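Local coordinates for protein Plm1 (Streptomyces sp. HK803, PDB 4HXY) that probably reduces, with NADPH, the beta-keto group of a growing polyketide as the ketoreductase of the first module of phoslactomycin biosynthesis, at residues G188-I192 against G267-R271; L217-G223 against E244-V250; V279-I285 against A330-Y335. One frame throughout, in Å; residues are numbered along the deposited sequence.

All three contacts lie in the KR domain, a short-chain dehydrogenase/reductase unit with a Rossmann fold. Contacts 1 and 2 are neighbours in its parallel sheet, with centres about 14 Å apart. Strands 189-193 and 215-220 run side by side and join them. Along the chain, both segments of contact 2 fall between the two segments of contact 1. Contact 3 comes later, where the loop after strand 270-275 meets the start of helix 333-351. Its centre is about 33 Å from that of contact 1 and about 25 Å from that of contact 2. Contacts 2 and 3 both touch NADPH, the first at its adenosine end and the second at the ribose next to the nicotinamide.

Contact 1: residues G188-I192 against G267-R271; sequences GTVLI and GAPVR
In the parallel sheet of the Rossmann fold, strand 189-193 pairs with the start of strand 270-275, and Thr189 bridges Val270. The backbone bond of the pair runs from Arg271 N to Thr189 O, 2.9 Å and nearly straight at 171°. The Thr189 side chain adds a second tie. Its OG1 lies anti to the carbonyl carbon (chi1 -62°), which points it at the turn before the partner strand, where it donates to Ala268 O at 2.8 Å. The hydroxyl comes from above that carbonyl's plane, 53° out of it. A valine in place of Thr189 would probably leave Ala268 O without this donor and the turn less firmly tied to the strand. Further along, Leu191 CB packs on Val270 CG1 at 4.0 Å, and Leu311 and Leu314 also touch Val270. In the conformer described, the Arg271 side chain bends away to a salt bridge with Asp315. At the start of the pair a water donates to Pro269 O at 2.7 Å and accepts a weak hydrogen bond from Thr189 N at 3.3 Å.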
# COMPACT_ATOMS: atom_id res chain seq x y z
N GLY A 188 7.34 -2.96 27.64
CA GLY A 188 7.81 -1.58 27.74
C GLY A 188 6.74 -0.61 27.29
O GLY A 188 5.57 -0.78 27.63
N THR A 189 7.17 0.39 26.51
CA THR A 189 6.27 1.42 25.99
C THR A 189 5.76 1.05 24.59
O THR A 189 6.57 0.82 23.68
CB THR A 189 6.98 2.76 25.96
OG1 THR A 189 7.33 3.12 27.31
CG2 THR A 189 6.11 3.85 25.37
N VAL A 190 4.44 1.00 24.47
CA VAL A 190 3.76 0.67 23.21
C VAL A 190 3.14 1.97 22.71
O VAL A 190 2.34 2.59 23.42
CB VAL A 190 2.67 -0.39 23.44
CG1 VAL A 190 1.96 -0.74 22.14
CG2 VAL A 190 3.30 -1.64 24.03
N LEU A 191 3.53 2.39 21.51
CA LEU A 191 3.03 3.61 20.88
C LEU A 191 2.06 3.22 19.77
O LEU A 191 2.43 2.54 18.83
CB LEU A 191 4.20 4.43 20.32
CG LEU A 191 3.85 5.68 19.52
CD1 LEU A 191 3.16 6.69 20.45
CD2 LEU A 191 5.12 6.26 18.88
N ILE A 192 0.82 3.68 19.88
CA ILE A 192 -0.20 3.37 18.90
C ILE A 192 -0.63 4.67 18.23
O ILE A 192 -1.31 5.50 18.83
CB ILE A 192 -1.40 2.64 19.54
CG1 ILE A 192 -0.95 1.37 20.29
CG2 ILE A 192 -2.45 2.31 18.46
CD1 ILE A 192 -2.05 0.69 21.12
N GLY A 267 13.73 6.30 30.87
CA GLY A 267 14.06 4.88 30.94
C GLY A 267 12.91 4.00 30.50
O GLY A 267 12.84 2.82 30.87
N ALA A 268 12.00 4.58 29.71
CA ALA A 268 10.82 3.88 29.18
C ALA A 268 10.73 4.09 27.67
O ALA A 268 9.72 4.57 27.16
CB ALA A 268 9.53 4.37 29.86
N PRO A 269 11.80 3.73 26.95
CA PRO A 269 11.83 3.98 25.50
C PRO A 269 10.74 3.20 24.76
O PRO A 269 10.35 2.12 25.19
CB PRO A 269 13.22 3.48 25.10
CG PRO A 269 13.57 2.47 26.13
CD PRO A 269 12.99 2.98 27.40
N VAL A 270 10.22 3.79 23.67
CA VAL A 270 9.29 3.10 22.78
C VAL A 270 9.94 1.82 22.32
O VAL A 270 11.07 1.85 21.83
CB VAL A 270 8.90 3.97 21.54
CG1 VAL A 270 8.03 3.16 20.54
CG2 VAL A 270 8.19 5.24 21.99
N ARG A 271 9.24 0.70 22.53
CA ARG A 271 9.69 -0.63 22.10
C ARG A 271 8.82 -1.24 21.00
O ARG A 271 9.29 -2.08 20.25
CB ARG A 271 9.75 -1.61 23.29
CG ARG A 271 10.66 -1.15 24.44
CD ARG A 271 12.07 -0.88 23.97
NE ARG A 271 12.66 -2.09 23.37
CZ ARG A 271 13.47 -2.11 22.32
NH1 ARG A 271 13.80 -0.99 21.68
NH2 ARG A 271 13.93 -3.28 21.88
O HOH W 1 10.36 0.59 27.38

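Contact 2: residues L217-G223 against E244-V250; sequences LLLSRQG and EAVAVDV. With NDP (NADPH dihydro-nicotinamide-adenine-dinucleotide phosphate), chain C.
Leu219 turns its CG anti to the backbone N (chi1 -177°), which carries CD1 to Val248 CB at 3.8 Å and CD2 toward Val250 and the adenine. Arg221 has CG anti to the carbonyl carbon (chi1 -68°) and a bend at chi3 (-56°), and this chain brings one face of its guanidinium over adenine N7A and its edge against the phosphate. Behind these groups, strands 215-220 and 242-247 pair in parallel within a beta-alpha-beta unit of the Rossmann fold. Backbone bonds alternate between them: Leu218 N to Glu244 O, Val246 N to Leu218 O, Ser220 N to Val246 O and Val248 N to Ser220 O. Leu219 CB also packs on Val246 CG2, on the face covered by helix 253-265. Leu218 and Ala245 lie on the other face, under helix 229-237.

The loops just after the two strands hold the adenosine part of NADPH. Arg221 NE and its backbone N both donate to O3X of the 2'-phosphate, with NE at 2.7 Å. Arg221 NH2 reaches O2X at 2.8 Å. The phosphorus lies in the guanidinium plane. Gln222 grips O1X twice, through NE2 at 2.8 Å and through its backbone N. From the loop after strand 242-247, Val250 N donates to N1A of the adenine at 3.0 Å. Asp249 OD1 accepts from N6A of the same ring at 3.0 Å. Thr251 also binds that carboxylate. Ser220 OG accepts from Gly223 N in an ST motif and bonds to Thr196.

Five hydrogen bonds from Arg221 and Gln222 thus meet the 2'-phosphate, the group that NADH lacks. This chemistry is consistent with selection of NADPH, and the arginine's positive charge probably offsets much of the phosphate's negative charge.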
# COMPACT_ATOMS: atom_id res chain seq x y z
N LEU A 217 0.72 4.30 24.94
CA LEU A 217 0.57 5.69 24.49
C LEU A 217 -0.27 5.71 23.22
O LEU A 217 0.07 5.07 22.22
CB LEU A 217 1.93 6.32 24.23
CG LEU A 217 2.89 6.53 25.41
CD1 LEU A 217 3.92 7.55 24.99
CD2 LEU A 217 2.17 7.02 26.64
N LEU A 218 -1.37 6.46 23.28
CA LEU A 218 -2.30 6.60 22.16
C LEU A 218 -2.03 7.96 21.55
O LEU A 218 -2.18 9.00 22.21
CB LEU A 218 -3.74 6.51 22.62
CG LEU A 218 -4.16 5.31 23.45
CD1 LEU A 218 -5.64 5.45 23.75
CD2 LEU A 218 -3.87 3.96 22.76
N LEU A 219 -1.58 7.97 20.30
CA LEU A 219 -1.17 9.22 19.64
C LEU A 219 -2.13 9.57 18.51
O LEU A 219 -2.44 8.74 17.65
CB LEU A 219 0.25 9.06 19.08
CG LEU A 219 0.90 10.27 18.42
CD1 LEU A 219 2.42 10.23 18.56
CD2 LEU A 219 0.51 10.32 16.94
N SER A 220 -2.59 10.82 18.50
CA SER A 220 -3.49 11.32 17.45
C SER A 220 -3.43 12.83 17.54
O SER A 220 -2.90 13.36 18.51
CB SER A 220 -4.89 10.79 17.61
OG SER A 220 -5.53 11.32 18.77
N ARG A 221 -3.93 13.54 16.53
CA ARG A 221 -3.91 15.00 16.63
C ARG A 221 -4.81 15.51 17.75
O ARG A 221 -4.50 16.52 18.38
CB ARG A 221 -4.31 15.64 15.31
CG ARG A 221 -3.30 15.41 14.21
CD ARG A 221 -3.87 15.62 12.83
NE ARG A 221 -5.03 14.81 12.55
CZ ARG A 221 -5.70 14.85 11.40
NH1 ARG A 221 -5.29 15.65 10.43
NH2 ARG A 221 -6.78 14.11 11.23
N GLN A 222 -5.89 14.80 18.01
CA GLN A 222 -6.83 15.21 19.06
C GLN A 222 -6.36 14.79 20.44
O GLN A 222 -6.66 15.47 21.42
CB GLN A 222 -8.21 14.67 18.80
CG GLN A 222 -8.93 15.39 17.67
CD GLN A 222 -10.20 14.71 17.31
OE1 GLN A 222 -11.29 15.09 17.77
NE2 GLN A 222 -10.09 13.64 16.50
N GLY A 223 -5.67 13.66 20.53
CA GLY A 223 -5.15 13.22 21.83
C GLY A 223 -6.29 12.97 22.79
O GLY A 223 -7.30 12.36 22.45
N GLU A 244 -1.88 6.92 28.35
CA GLU A 244 -2.14 8.32 28.12
C GLU A 244 -2.44 8.50 26.65
O GLU A 244 -1.97 7.72 25.81
CB GLU A 244 -0.96 9.18 28.59
CG GLU A 244 0.08 9.59 27.60
CD GLU A 244 1.05 10.65 28.16
OE1 GLU A 244 2.08 10.26 28.76
OE2 GLU A 244 0.80 11.88 27.98
N ALA A 245 -3.24 9.52 26.34
CA ALA A 245 -3.42 9.93 24.95
C ALA A 245 -2.65 11.21 24.76
O ALA A 245 -2.77 12.15 25.58
CB ALA A 245 -4.89 10.10 24.59
N VAL A 246 -1.77 11.24 23.77
CA VAL A 246 -0.95 12.40 23.49
C VAL A 246 -1.45 13.05 22.19
O VAL A 246 -1.77 12.35 21.23
CB VAL A 246 0.57 12.11 23.46
CG1 VAL A 246 1.06 11.55 24.83
CG2 VAL A 246 0.96 11.15 22.32
N ALA A 247 -1.53 14.38 22.19
CA ALA A 247 -2.00 15.14 21.05
C ALA A 247 -0.79 15.56 20.22
O ALA A 247 -0.09 16.55 20.51
CB ALA A 247 -2.84 16.36 21.52
N VAL A 248 -0.49 14.76 19.18
CA VAL A 248 0.70 14.92 18.37
C VAL A 248 0.37 14.56 16.92
O VAL A 248 -0.31 13.60 16.66
CB VAL A 248 1.90 14.03 18.87
CG1 VAL A 248 3.10 14.10 17.94
CG2 VAL A 248 2.35 14.45 20.27
N ASP A 249 0.80 15.42 16.00
CA ASP A 249 0.77 15.11 14.57
C ASP A 249 1.94 14.16 14.24
O ASP A 249 3.11 14.51 14.41
CB ASP A 249 0.90 16.43 13.81
CG ASP A 249 0.77 16.29 12.31
OD1 ASP A 249 0.86 15.18 11.78
OD2 ASP A 249 0.57 17.35 11.66
N VAL A 250 1.62 12.98 13.72
CA VAL A 250 2.60 11.93 13.45
C VAL A 250 3.61 12.33 12.36
O VAL A 250 4.65 11.69 12.23
CB VAL A 250 1.90 10.58 13.11
CG1 VAL A 250 1.25 10.63 11.71
CG2 VAL A 250 2.87 9.40 13.26
PA NDP C . -10.11 6.17 12.26
O1A NDP C . -11.09 5.82 13.32
O2A NDP C . -10.37 7.39 11.42
O5B NDP C . -8.66 6.32 12.91
C5B NDP C . -7.65 7.04 12.25
C4B NDP C . -6.80 7.73 13.29
O4B NDP C . -5.74 8.42 12.67
C3B NDP C . -7.56 8.76 14.08
O3B NDP C . -7.29 8.52 15.48
C2B NDP C . -6.99 10.09 13.65
O2B NDP C . -7.12 10.93 14.78
C1B NDP C . -5.56 9.67 13.31
N9A NDP C . -4.80 10.58 12.48
C8A NDP C . -5.10 11.05 11.21
N7A NDP C . -4.12 11.89 10.82
C5A NDP C . -3.18 11.96 11.81
C6A NDP C . -1.98 12.64 11.95
N6A NDP C . -1.47 13.45 11.03
N1A NDP C . -1.28 12.49 13.13
C2A NDP C . -1.73 11.64 14.13
N3A NDP C . -2.92 10.96 14.01
C4A NDP C . -3.61 11.13 12.85
O3 NDP C . -9.91 4.95 11.23
PN NDP C . -9.79 3.40 11.55
O1N NDP C . -10.86 2.73 10.77
O2N NDP C . -9.65 3.09 12.98
O5D NDP C . -8.48 2.98 10.74
C5D NDP C . -7.19 3.13 11.29
C4D NDP C . -6.18 2.59 10.29
O4D NDP C . -6.57 1.31 9.83
C3D NDP C . -6.07 3.47 9.07
O3D NDP C . -4.72 3.68 8.78
C2D NDP C . -6.71 2.67 7.96
O2D NDP C . -6.17 2.96 6.68
C1D NDP C . -6.49 1.24 8.42
N1N NDP C . -7.53 0.33 7.92
C2N NDP C . -8.80 0.39 8.42
C3N NDP C . -9.85 -0.34 7.86
C7N NDP C . -11.21 -0.34 8.44
O7N NDP C . -12.08 -1.27 7.93
N7N NDP C . -11.64 0.51 9.36
C4N NDP C . -9.50 -1.46 6.91
C5N NDP C . -8.08 -1.44 6.44
C6N NDP C . -7.16 -0.57 6.98
P2B NDP C . -6.97 12.52 14.72
O1X NDP C . -7.37 12.99 16.10
O2X NDP C . -7.88 13.12 13.64
O3X NDP C . -5.58 12.88 14.38

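Contact 3: residues V279-I285 against A330-Y335; sequences VVRDVRI and AGQAGY. With NDP (NADPH dihydro-nicotinamide-adenine-dinucleotide phosphate), chain C.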
# COMPACT_ATOMS: atom_id res chain seq x y z
N VAL A 279 -6.10 8.61 6.95
CA VAL A 279 -7.39 9.15 6.53
C VAL A 279 -7.81 8.45 5.27
O VAL A 279 -6.96 7.89 4.55
CB VAL A 279 -7.37 10.67 6.27
CG1 VAL A 279 -6.92 11.42 7.56
CG2 VAL A 279 -6.47 11.03 5.11
N VAL A 280 -9.10 8.45 4.99
CA VAL A 280 -9.58 7.90 3.71
C VAL A 280 -10.59 8.84 3.10
O VAL A 280 -11.49 9.35 3.80
CB VAL A 280 -10.18 6.48 3.82
CG1 VAL A 280 -11.43 6.45 4.66
CG2 VAL A 280 -10.46 5.90 2.43
N ARG A 281 -10.43 9.11 1.80
CA ARG A 281 -11.36 9.95 1.06
C ARG A 281 -11.75 9.24 -0.23
O ARG A 281 -11.05 8.35 -0.69
CB ARG A 281 -10.71 11.30 0.73
CG ARG A 281 -10.35 12.13 1.97
CD ARG A 281 -11.58 12.59 2.73
NE ARG A 281 -11.21 13.40 3.91
CZ ARG A 281 -11.24 12.99 5.17
NH1 ARG A 281 -11.65 11.76 5.50
NH2 ARG A 281 -10.85 13.83 6.13
N ASP A 282 -12.90 9.63 -0.76
CA ASP A 282 -13.45 9.08 -2.00
C ASP A 282 -13.39 10.19 -3.06
O ASP A 282 -14.29 11.03 -3.14
CB ASP A 282 -14.89 8.63 -1.75
CG ASP A 282 -15.59 8.09 -3.00
OD1 ASP A 282 -14.92 7.86 -4.02
OD2 ASP A 282 -16.83 7.91 -2.94
N VAL A 283 -12.31 10.21 -3.82
CA VAL A 283 -12.05 11.22 -4.84
C VAL A 283 -11.41 10.55 -6.06
O VAL A 283 -10.35 9.95 -5.94
CB VAL A 283 -11.09 12.32 -4.30
CG1 VAL A 283 -11.00 13.50 -5.27
CG2 VAL A 283 -11.55 12.78 -2.91
N ARG A 284 -12.04 10.68 -7.22
CA ARG A 284 -11.48 10.12 -8.45
C ARG A 284 -10.16 10.80 -8.80
O ARG A 284 -9.93 11.95 -8.42
CB ARG A 284 -12.45 10.26 -9.63
CG ARG A 284 -13.82 9.56 -9.46
CD ARG A 284 -13.77 8.05 -9.24
NE ARG A 284 -14.24 7.67 -7.90
CZ ARG A 284 -15.25 6.83 -7.63
NH1 ARG A 284 -15.94 6.21 -8.59
NH2 ARG A 284 -15.58 6.60 -6.35
N ILE A 285 -9.32 10.11 -9.55
CA ILE A 285 -8.05 10.63 -9.99
C ILE A 285 -8.25 11.96 -10.71
O ILE A 285 -7.48 12.90 -10.50
CB ILE A 285 -7.31 9.63 -10.93
CG1 ILE A 285 -6.76 8.47 -10.10
CG2 ILE A 285 -6.20 10.34 -11.74
CD1 ILE A 285 -6.40 7.24 -10.92
N ALA A 330 -12.01 2.06 -6.90
CA ALA A 330 -12.33 3.38 -7.46
C ALA A 330 -12.48 4.41 -6.34
O ALA A 330 -13.04 4.13 -5.28
CB ALA A 330 -13.63 3.30 -8.30
N GLY A 331 -11.98 5.61 -6.60
CA GLY A 331 -12.06 6.70 -5.63
C GLY A 331 -10.97 6.70 -4.58
O GLY A 331 -10.88 7.64 -3.79
N GLN A 332 -10.11 5.68 -4.61
CA GLN A 332 -9.09 5.51 -3.56
C GLN A 332 -7.62 5.69 -4.00
O GLN A 332 -6.70 5.17 -3.36
CB GLN A 332 -9.30 4.14 -2.91
CG GLN A 332 -10.64 4.04 -2.26
CD GLN A 332 -10.72 2.99 -1.19
OE1 GLN A 332 -10.04 1.97 -1.24
NE2 GLN A 332 -11.54 3.25 -0.18
N ALA A 333 -7.37 6.47 -5.05
CA ALA A 333 -6.00 6.67 -5.54
C ALA A 333 -4.97 6.99 -4.44
O ALA A 333 -3.94 6.31 -4.35
CB ALA A 333 -5.97 7.75 -6.63
N GLY A 334 -5.24 8.00 -3.62
CA GLY A 334 -4.32 8.40 -2.57
C GLY A 334 -4.25 7.39 -1.43
O GLY A 334 -3.19 7.15 -0.86
N TYR A 335 -5.40 6.81 -1.09
CA TYR A 335 -5.47 5.82 -0.02
C TYR A 335 -4.67 4.58 -0.46
O TYR A 335 -3.82 4.06 0.26
CB TYR A 335 -6.91 5.47 0.24
CG TYR A 335 -7.14 4.57 1.43
CD1 TYR A 335 -6.71 4.93 2.69
CD2 TYR A 335 -7.85 3.39 1.28
CE1 TYR A 335 -6.95 4.12 3.79
CE2 TYR A 335 -8.08 2.57 2.35
CZ TYR A 335 -7.64 2.95 3.61
OH TYR A 335 -7.90 2.13 4.67
PA NDP C . -10.11 6.17 12.26
O1A NDP C . -11.09 5.82 13.32
O2A NDP C . -10.37 7.39 11.42
O5B NDP C . -8.66 6.32 12.91
C5B NDP C . -7.65 7.04 12.25
C4B NDP C . -6.80 7.73 13.29
O4B NDP C . -5.74 8.42 12.67
C3B NDP C . -7.56 8.76 14.08
O3B NDP C . -7.29 8.52 15.48
C2B NDP C . -6.99 10.09 13.65
O2B NDP C . -7.12 10.93 14.78
C1B NDP C . -5.56 9.67 13.31
N9A NDP C . -4.80 10.58 12.48
C8A NDP C . -5.10 11.05 11.21
N7A NDP C . -4.12 11.89 10.82
C5A NDP C . -3.18 11.96 11.81
C6A NDP C . -1.98 12.64 11.95
N6A NDP C . -1.47 13.45 11.03
N1A NDP C . -1.28 12.49 13.13
C2A NDP C . -1.73 11.64 14.13
N3A NDP C . -2.92 10.96 14.01
C4A NDP C . -3.61 11.13 12.85
O3 NDP C . -9.91 4.95 11.23
PN NDP C . -9.79 3.40 11.55
O1N NDP C . -10.86 2.73 10.77
O2N NDP C . -9.65 3.09 12.98
O5D NDP C . -8.48 2.98 10.74
C5D NDP C . -7.19 3.13 11.29
C4D NDP C . -6.18 2.59 10.29
O4D NDP C . -6.57 1.31 9.83
C3D NDP C . -6.07 3.47 9.07
O3D NDP C . -4.72 3.68 8.78
C2D NDP C . -6.71 2.67 7.96
O2D NDP C . -6.17 2.96 6.68
C1D NDP C . -6.49 1.24 8.42
N1N NDP C . -7.53 0.33 7.92
C2N NDP C . -8.80 0.39 8.42
C3N NDP C . -9.85 -0.34 7.86
C7N NDP C . -11.21 -0.34 8.44
O7N NDP C . -12.08 -1.27 7.93
N7N NDP C . -11.64 0.51 9.36
C4N NDP C . -9.50 -1.46 6.91
C5N NDP C . -8.08 -1.44 6.44
C6N NDP C . -7.16 -0.57 6.98
P2B NDP C . -6.97 12.52 14.72
O1X NDP C . -7.37 12.99 16.10
O2X NDP C . -7.88 13.12 13.64
O3X NDP C . -5.58 12.88 14.38
O HOH W 2 -8.30 8.38 -2.06
O HOH W 3 -12.76 5.97 -0.39
O HOH W 4 -9.11 7.77 -7.05
O HOH W 5 -7.59 9.99 -4.28
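Beside the NADPH site of the Rossmann fold, loop 279-285 crosses the N-terminal end of helix 333-351. The tight part has two centres. Val280 CG2, anti to the backbone N, is thereby set over the middle of one face of the Tyr335 ring, a CH-pi contact 3.7 Å from the centroid. At the far end Ile285 CG1 meets Ala333 CB at 3.6 Å, with helices 67-77 and 105-120 packing against Ile285. Between them Val283 N donates to Gly331 O at 2.9 Å, in the carbonyl plane and on a lone pair.

The other side is looser and more exposed. The Arg284 guanidinium lays one face against Ala330, and its NH2 makes an in-plane salt bridge of 2.7 Å to the syn lone pair of Asp282 OD1. Water fills in where the backbones stand apart. One water donates to Val283 O at 2.7 Å and accepts from Ala333 N at 3.0 Å.

Tyr335, near Lys300 and the cofactor, probably corresponds to the active-site tyrosine of short-chain dehydrogenases/reductases. Its OH shares a 2.8 Å hydrogen bond with NADPH O2D, which lies at the ring edge.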